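Local coordinates for protein p-nitrophenyl phosphatase (Pho2) (Archaeoglobus fulgidus, PDB 3QGM) that probably acts as a metal-dependent phosphatase of the haloacid dehalogenase superfamily and binds a calcium ion, at residues I56-E59 / R60-F64; D242-I245 / E246-G249. All blocks are in the same frame, centred on the assembly; numbering follows the deposited sequence. Where two conformers were deposited one is given.

Followed from the N terminus, the chain first builds contact 1 on helix 54-63, the crossover between strands 42-47 and 73-75, then runs through the rest of the fold before contact 2 forms on helix 241-248, which links strands 227-231 and 254-256. Each contact closes only a turn of helix, since its two segments are contiguous. Contact 1 and contact 2 neither nest nor cross but stand in series; the centres of contact 1 and contact 2 are 32 Å apart, their nearest atoms about 21 Å. What unites them is the six-stranded parallel sheet: the strands beside contact 1 form one end of it, those beside contact 2 the other, with strand 10-14 and its calcium-binding Asp14 between.

Contact 1: I56-E59 / R60-F64; sequences ILLE and RLRSF
Leu57 and Leu58 each meet an arginine further along helix 54-63, the connecting helix of a beta-alpha-beta crossover in the Rossmann-like HAD fold, and these two pairs illustrate how a single helix can carry both a sheet-facing side and a polar flank. The backbone supplies the regular i to i+4 bonds. Arg60 N donates to Ile56 O, Leu61 N to Leu57 O at 2.9 Å, Arg62 N to Leu58 O, and Ser63 N to Glu59 O.

Apolar contacts with flat guanidinium groups are the second kind of interaction. Arg62 leaves the backbone with CG beside its own N (chi1 -60°) and then runs extended to NE, a course that carries its guanidinium back over Leu58. Leu58 CD2 rests on one face of that group, off centre, 3.7 Å from Arg62 NH1, while Leu58 CG comes as near to Arg62 CZ. A hydrogen bond from Arg62 NH2 to the carbonyl of Val68, in the loop after the helix, steadies the group from outside. Leu57 and Arg60 instead lie alongside each other; the bend at chi3 of Arg60 (-55°) turns its guanidinium so that Leu57 CD2 sits over one face, 3.9 Å from Arg60 NH1. The Arg60 side chain reaches to about 5 Å from that of Asp16, a calcium ligand.

Burial is shared with the sheet, for Leu57 also packs on Val75, and Leu58 and Leu61 on Ile73.

At the last turn one carbonyl takes two donors. Arg60 O receives both Phe64 N and the hydroxyl of Ser63, whose OG donates at 2.7 Å to Arg60 O, in the carbonyl plane on a lone pair.

Contact 2: D242-I245 / E246-G249; sequences DQMI and ERHG
Met244, present as selenomethionine, lies side by side with both Arg247 and His248, all three side chains leading off the same flank of helix 241-248. A bend at chi2 (-54°) brings its selenium 3.6 Å from His248 NE2, and the selenium meets the imidazole obliquely, 4.6 Å from the ring centroid. The same atom stands 3.9 Å from Arg247 NH2, again at a slant to the guanidinium. With CG anti to its backbone N (chi1 175°), Arg247 lays that methylene over the centre of one face of the His248 ring, 3.4 Å above the plane; bends at chi2 and chi3 then bring its guanidinium to the selenium. With an alanine in place of His248, the selenium of Met244 and CG of Arg247 are likely to lose the ring they rest against, the Arg247 chain becoming freer to turn.

Beneath them the helical bonds continue, with His248 N donating to Met244 O at 2.9 Å. Gly249, at positive phi, ends the run with a weak bond from its N to Ile245 O. Ile245 and His248 both touch Ile214 of helix 214-224, so this surface helix, the crossover between strands 227-231 and 254-256, packs against its neighbour through its C-terminal half.

Contact 1: I56-E59 / R60-F64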
ATOM      1  N   ILE A  56       1.371 -25.927  13.314  1.00 25.98           N
ATOM      2  CA  ILE A  56      -0.091 -25.898  12.981  1.00 25.58           C
ATOM      3  C   ILE A  56      -0.396 -26.618  11.660  1.00 26.11           C
ATOM      4  O   ILE A  56      -1.319 -27.479  11.564  1.00 26.52           O
ATOM      5  CB  ILE A  56      -0.621 -24.470  12.899  1.00 24.62           C
ATOM      6  CG1 ILE A  56      -0.433 -23.743  14.245  1.00 25.20           C
ATOM      7  CG2 ILE A  56      -2.024 -24.429  12.344  1.00 24.93           C
ATOM      8  CD1 ILE A  56      -1.150 -24.317  15.405  1.00 25.36           C
ATOM      9  N   LEU A  57       0.379 -26.283  10.634  1.00 26.33           N
ATOM     10  CA  LEU A  57       0.190 -26.909   9.322  1.00 26.44           C
ATOM     11  C   LEU A  57       0.550 -28.396   9.308  1.00 25.58           C
ATOM     12  O   LEU A  57      -0.103 -29.203   8.621  1.00 26.47           O
ATOM     13  CB  LEU A  57       0.964 -26.113   8.250  1.00 27.58           C
ATOM     14  CG  LEU A  57       0.336 -24.742   7.898  1.00 30.23           C
ATOM     15  CD1 LEU A  57       1.116 -24.002   6.804  1.00 35.09           C
ATOM     16  CD2 LEU A  57      -1.116 -24.939   7.445  1.00 32.46           C
ATOM     17  N   LEU A  58       1.567 -28.772  10.073  1.00 24.64           N
ATOM     18  CA  LEU A  58       1.899 -30.168  10.328  1.00 24.67           C
ATOM     19  C   LEU A  58       0.686 -30.848  10.930  1.00 25.37           C
ATOM     20  O   LEU A  58       0.209 -31.863  10.416  1.00 25.65           O
ATOM     21  CB  LEU A  58       3.106 -30.283  11.278  1.00 24.00           C
ATOM     22  CG  LEU A  58       3.635 -31.680  11.661  1.00 27.10           C
ATOM     23  CD1 LEU A  58       3.981 -32.427  10.370  1.00 23.01           C
ATOM     24  CD2 LEU A  58       4.813 -31.677  12.683  1.00 27.41           C
ATOM     25  N   GLU A  59       0.159 -30.280  12.012  1.00 25.84           N
ATOM     26  CA  GLU A  59      -0.987 -30.873  12.672  1.00 25.73           C
ATOM     27  C   GLU A  59      -2.192 -30.919  11.723  1.00 26.01           C
ATOM     28  O   GLU A  59      -2.854 -31.928  11.661  1.00 28.42           O
ATOM     29  CB  GLU A  59      -1.290 -30.150  14.006  1.00 24.88           C
ATOM     30  CG  GLU A  59      -0.268 -30.533  15.048  1.00 25.82           C
ATOM     31  CD  GLU A  59      -0.365 -29.742  16.367  1.00 26.38           C
ATOM     32  OE1 GLU A  59      -1.361 -29.035  16.597  1.00 27.14           O
ATOM     33  OE2 GLU A  59       0.577 -29.854  17.147  1.00 23.80           O
ATOM     34  N   ARG A  60      -2.391 -29.902  10.894  1.00 26.36           N
ATOM     35  CA  ARG A  60      -3.476 -29.956   9.928  1.00 27.05           C
ATOM     36  C   ARG A  60      -3.347 -31.107   8.933  1.00 27.96           C
ATOM     37  O   ARG A  60      -4.310 -31.876   8.739  1.00 29.35           O
ATOM     38  CB  ARG A  60      -3.656 -28.648   9.225  1.00 27.28           C
ATOM     39  CG  ARG A  60      -4.762 -28.713   8.157  1.00 28.71           C
ATOM     40  CD  ARG A  60      -4.919 -27.389   7.481  1.00 30.25           C
ATOM     41  NE  ARG A  60      -5.147 -26.360   8.467  1.00 31.89           N
ATOM     42  CZ  ARG A  60      -5.172 -25.058   8.234  1.00 36.99           C
ATOM     43  NH1 ARG A  60      -4.987 -24.580   7.011  1.00 40.40           N
ATOM     44  NH2 ARG A  60      -5.387 -24.229   9.251  1.00 38.77           N
ATOM     45  N   LEU A  61      -2.187 -31.253   8.300  1.00 27.38           N
ATOM     46  CA  LEU A  61      -1.989 -32.374   7.371  1.00 28.83           C
ATOM     47  C   LEU A  61      -2.277 -33.720   8.049  1.00 30.23           C
ATOM     48  O   LEU A  61      -2.943 -34.587   7.476  1.00 27.34           O
ATOM     49  CB  LEU A  61      -0.588 -32.397   6.750  1.00 27.97           C
ATOM     50  CG  LEU A  61      -0.325 -31.237   5.751  1.00 31.08           C
ATOM     51  CD1 LEU A  61       0.989 -31.384   5.101  1.00 31.85           C
ATOM     52  CD2 LEU A  61      -1.391 -31.188   4.707  1.00 31.32           C
ATOM     53  N   ARG A  62      -1.781 -33.888   9.279  1.00 31.65           N
ATOM     54  CA  ARG A  62      -2.116 -35.108  10.019  1.00 33.19           C
ATOM     55  C   ARG A  62      -3.611 -35.260  10.272  1.00 33.68           C
ATOM     56  O   ARG A  62      -4.090 -36.371  10.212  1.00 34.52           O
ATOM     57  CB  ARG A  62      -1.318 -35.239  11.324  1.00 34.17           C
ATOM     58  CG  ARG A  62       0.194 -35.283  11.103  1.00 35.65           C
ATOM     59  CD  ARG A  62       0.947 -34.935  12.421  1.00 38.93           C
ATOM     60  NE  ARG A  62       2.356 -35.284  12.340  1.00 38.28           N
ATOM     61  CZ  ARG A  62       3.270 -35.035  13.291  1.00 40.45           C
ATOM     62  NH1 ARG A  62       2.946 -34.406  14.434  1.00 42.27           N
ATOM     63  NH2 ARG A  62       4.516 -35.423  13.088  1.00 36.33           N
ATOM     64  N   SER A  63      -4.349 -34.177  10.526  1.00 34.47           N
ATOM     65  CA  SER A  63      -5.807 -34.276  10.695  1.00 35.62           C
ATOM     66  C   SER A  63      -6.493 -34.757   9.399  1.00 36.86           C
ATOM     67  O   SER A  63      -7.597 -35.285   9.462  1.00 36.98           O
ATOM     68  CB  SER A  63      -6.441 -32.971  11.192  1.00 36.23           C
ATOM     69  OG  SER A  63      -6.642 -32.005  10.155  1.00 33.96           O
ATOM     70  N   PHE A  64      -5.854 -34.559   8.244  1.00 36.72           N
ATOM     71  CA  PHE A  64      -6.366 -35.079   6.962  1.00 37.64           C
ATOM     72  C   PHE A  64      -6.093 -36.568   6.785  1.00 37.46           C
ATOM     73  O   PHE A  64      -6.563 -37.191   5.846  1.00 37.85           O
ATOM     74  CB  PHE A  64      -5.718 -34.330   5.780  1.00 37.42           C
ATOM     75  CG  PHE A  64      -6.069 -32.863   5.699  1.00 37.12           C
ATOM     76  CD1 PHE A  64      -7.167 -32.345   6.355  1.00 38.22           C
ATOM     77  CD2 PHE A  64      -5.300 -32.003   4.941  1.00 37.03           C
ATOM     78  CE1 PHE A  64      -7.477 -31.019   6.263  1.00 38.16           C
ATOM     79  CE2 PHE A  64      -5.616 -30.659   4.852  1.00 36.07           C
ATOM     80  CZ  PHE A  64      -6.684 -30.166   5.528  1.00 36.90           C
TER

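Contact 2: D242-I245 / E246-G249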
ATOM      1  N   ASP A 242      -6.729 -21.543 -19.877  1.00 46.46           N
ATOM      2  CA  ASP A 242      -6.185 -20.772 -21.032  1.00 47.42           C
ATOM      3  C   ASP A 242      -5.943 -19.328 -20.637  1.00 46.02           C
ATOM      4  O   ASP A 242      -4.907 -18.738 -20.942  1.00 46.13           O
ATOM      5  CB  ASP A 242      -7.133 -20.817 -22.230  1.00 48.89           C
ATOM      6  CG  ASP A 242      -7.383 -22.227 -22.731  1.00 52.35           C
ATOM      7  OD1 ASP A 242      -6.405 -22.952 -23.028  1.00 55.41           O
ATOM      8  OD2 ASP A 242      -8.576 -22.599 -22.859  1.00 58.51           O
ATOM      9  N   GLN A 243      -6.888 -18.796 -19.887  1.00 44.97           N
ATOM     10  CA  GLN A 243      -6.846 -17.413 -19.456  0.60 44.97           C
ATOM     11  C   GLN A 243      -5.660 -17.175 -18.505  1.00 44.63           C
ATOM     12  O   GLN A 243      -4.956 -16.163 -18.607  1.00 43.75           O
ATOM     13  CB  GLN A 243      -8.147 -17.084 -18.739  0.60 45.11           C
ATOM     14  CG  GLN A 243      -9.455 -17.276 -19.545  0.60 46.29           C
ATOM     15  CD  GLN A 243      -9.581 -18.554 -20.407  0.60 47.76           C
ATOM     16  OE1 GLN A 243      -9.461 -19.677 -19.913  0.60 44.36           O
ATOM     17  NE2 GLN A 243      -9.891 -18.369 -21.704  0.60 48.56           N
HETATM   18  N   MSE A 244      -5.433 -18.119 -17.590  1.00 44.10           N
HETATM   19  CA  MSE A 244      -4.326 -18.025 -16.656  1.00 44.19           C
HETATM   20  C   MSE A 244      -2.965 -18.161 -17.357  1.00 45.08           C
HETATM   21  O   MSE A 244      -2.011 -17.427 -17.052  1.00 44.49           O
HETATM   22  CB  MSE A 244      -4.482 -19.107 -15.596  1.00 44.20           C
HETATM   23  CG  MSE A 244      -5.639 -18.869 -14.609  1.00 45.60           C
HETATM   24 SE   MSE A 244      -5.559 -17.115 -13.726  0.60 50.60          SE
HETATM   25  CE  MSE A 244      -7.087 -17.357 -12.524  1.00 49.26           C
ATOM     26  N   ILE A 245      -2.872 -19.102 -18.300  1.00 46.63           N
ATOM     27  CA  ILE A 245      -1.663 -19.245 -19.126  1.00 47.61           C
ATOM     28  C   ILE A 245      -1.335 -17.888 -19.819  1.00 48.94           C
ATOM     29  O   ILE A 245      -0.199 -17.390 -19.733  1.00 48.08           O
ATOM     30  CB  ILE A 245      -1.805 -20.432 -20.142  1.00 48.57           C
ATOM     31  CG1 ILE A 245      -1.699 -21.768 -19.389  1.00 46.97           C
ATOM     32  CG2 ILE A 245      -0.755 -20.336 -21.271  1.00 48.54           C
ATOM     33  CD1 ILE A 245      -2.235 -22.978 -20.133  1.00 45.66           C
ATOM     34  N   GLU A 246      -2.342 -17.275 -20.437  1.00 50.65           N
ATOM     35  CA  GLU A 246      -2.154 -15.984 -21.144  1.00 52.70           C
ATOM     36  C   GLU A 246      -1.817 -14.895 -20.140  1.00 52.08           C
ATOM     37  O   GLU A 246      -0.844 -14.179 -20.303  1.00 53.45           O
ATOM     38  CB  GLU A 246      -3.407 -15.560 -21.936  1.00 53.67           C
ATOM     39  CG  GLU A 246      -3.369 -15.814 -23.439  1.00 57.39           C
ATOM     40  CD  GLU A 246      -2.436 -14.852 -24.214  1.00 60.98           C
ATOM     41  OE1 GLU A 246      -2.074 -15.199 -25.362  1.00 62.74           O
ATOM     42  OE2 GLU A 246      -2.058 -13.767 -23.686  1.00 61.81           O
ATOM     43  N   ARG A 247      -2.637 -14.786 -19.104  1.00 51.38           N
ATOM     44  CA  ARG A 247      -2.435 -13.829 -18.021  1.00 50.79           C
ATOM     45  C   ARG A 247      -0.983 -13.834 -17.486  1.00 49.34           C
ATOM     46  O   ARG A 247      -0.338 -12.785 -17.373  1.00 47.74           O
ATOM     47  CB  ARG A 247      -3.431 -14.168 -16.909  1.00 51.02           C
ATOM     48  CG  ARG A 247      -3.327 -13.360 -15.618  1.00 54.58           C
ATOM     49  CD  ARG A 247      -4.195 -12.125 -15.638  1.00 59.32           C
ATOM     50  NE  ARG A 247      -5.607 -12.411 -15.907  1.00 62.94           N
ATOM     51  CZ  ARG A 247      -6.463 -12.934 -15.030  1.00 65.36           C
ATOM     52  NH1 ARG A 247      -7.735 -13.132 -15.382  1.00 66.95           N
ATOM     53  NH2 ARG A 247      -6.066 -13.274 -13.805  1.00 65.57           N
ATOM     54  N   HIS A 248      -0.462 -15.017 -17.174  1.00 47.19           N
ATOM     55  CA  HIS A 248       0.811 -15.067 -16.487  1.00 45.88           C
ATOM     56  C   HIS A 248       2.015 -15.306 -17.419  1.00 46.07           C
ATOM     57  O   HIS A 248       3.164 -15.117 -17.005  1.00 45.74           O
ATOM     58  CB  HIS A 248       0.715 -16.049 -15.335  1.00 44.37           C
ATOM     59  CG  HIS A 248      -0.419 -15.745 -14.394  1.00 44.50           C
ATOM     60  ND1 HIS A 248      -0.481 -14.582 -13.646  1.00 42.17           N
ATOM     61  CD2 HIS A 248      -1.540 -16.448 -14.088  1.00 44.45           C
ATOM     62  CE1 HIS A 248      -1.581 -14.590 -12.912  1.00 43.59           C
ATOM     63  NE2 HIS A 248      -2.242 -15.712 -13.159  1.00 44.51           N
ATOM     64  N   GLY A 249       1.750 -15.658 -18.679  1.00 46.37           N
ATOM     65  CA  GLY A 249       2.816 -15.907 -19.650  1.00 46.53           C
ATOM     66  C   GLY A 249       3.719 -17.079 -19.287  1.00 46.38           C
ATOM     67  O   GLY A 249       4.918 -17.067 -19.602  1.00 46.65           O
TER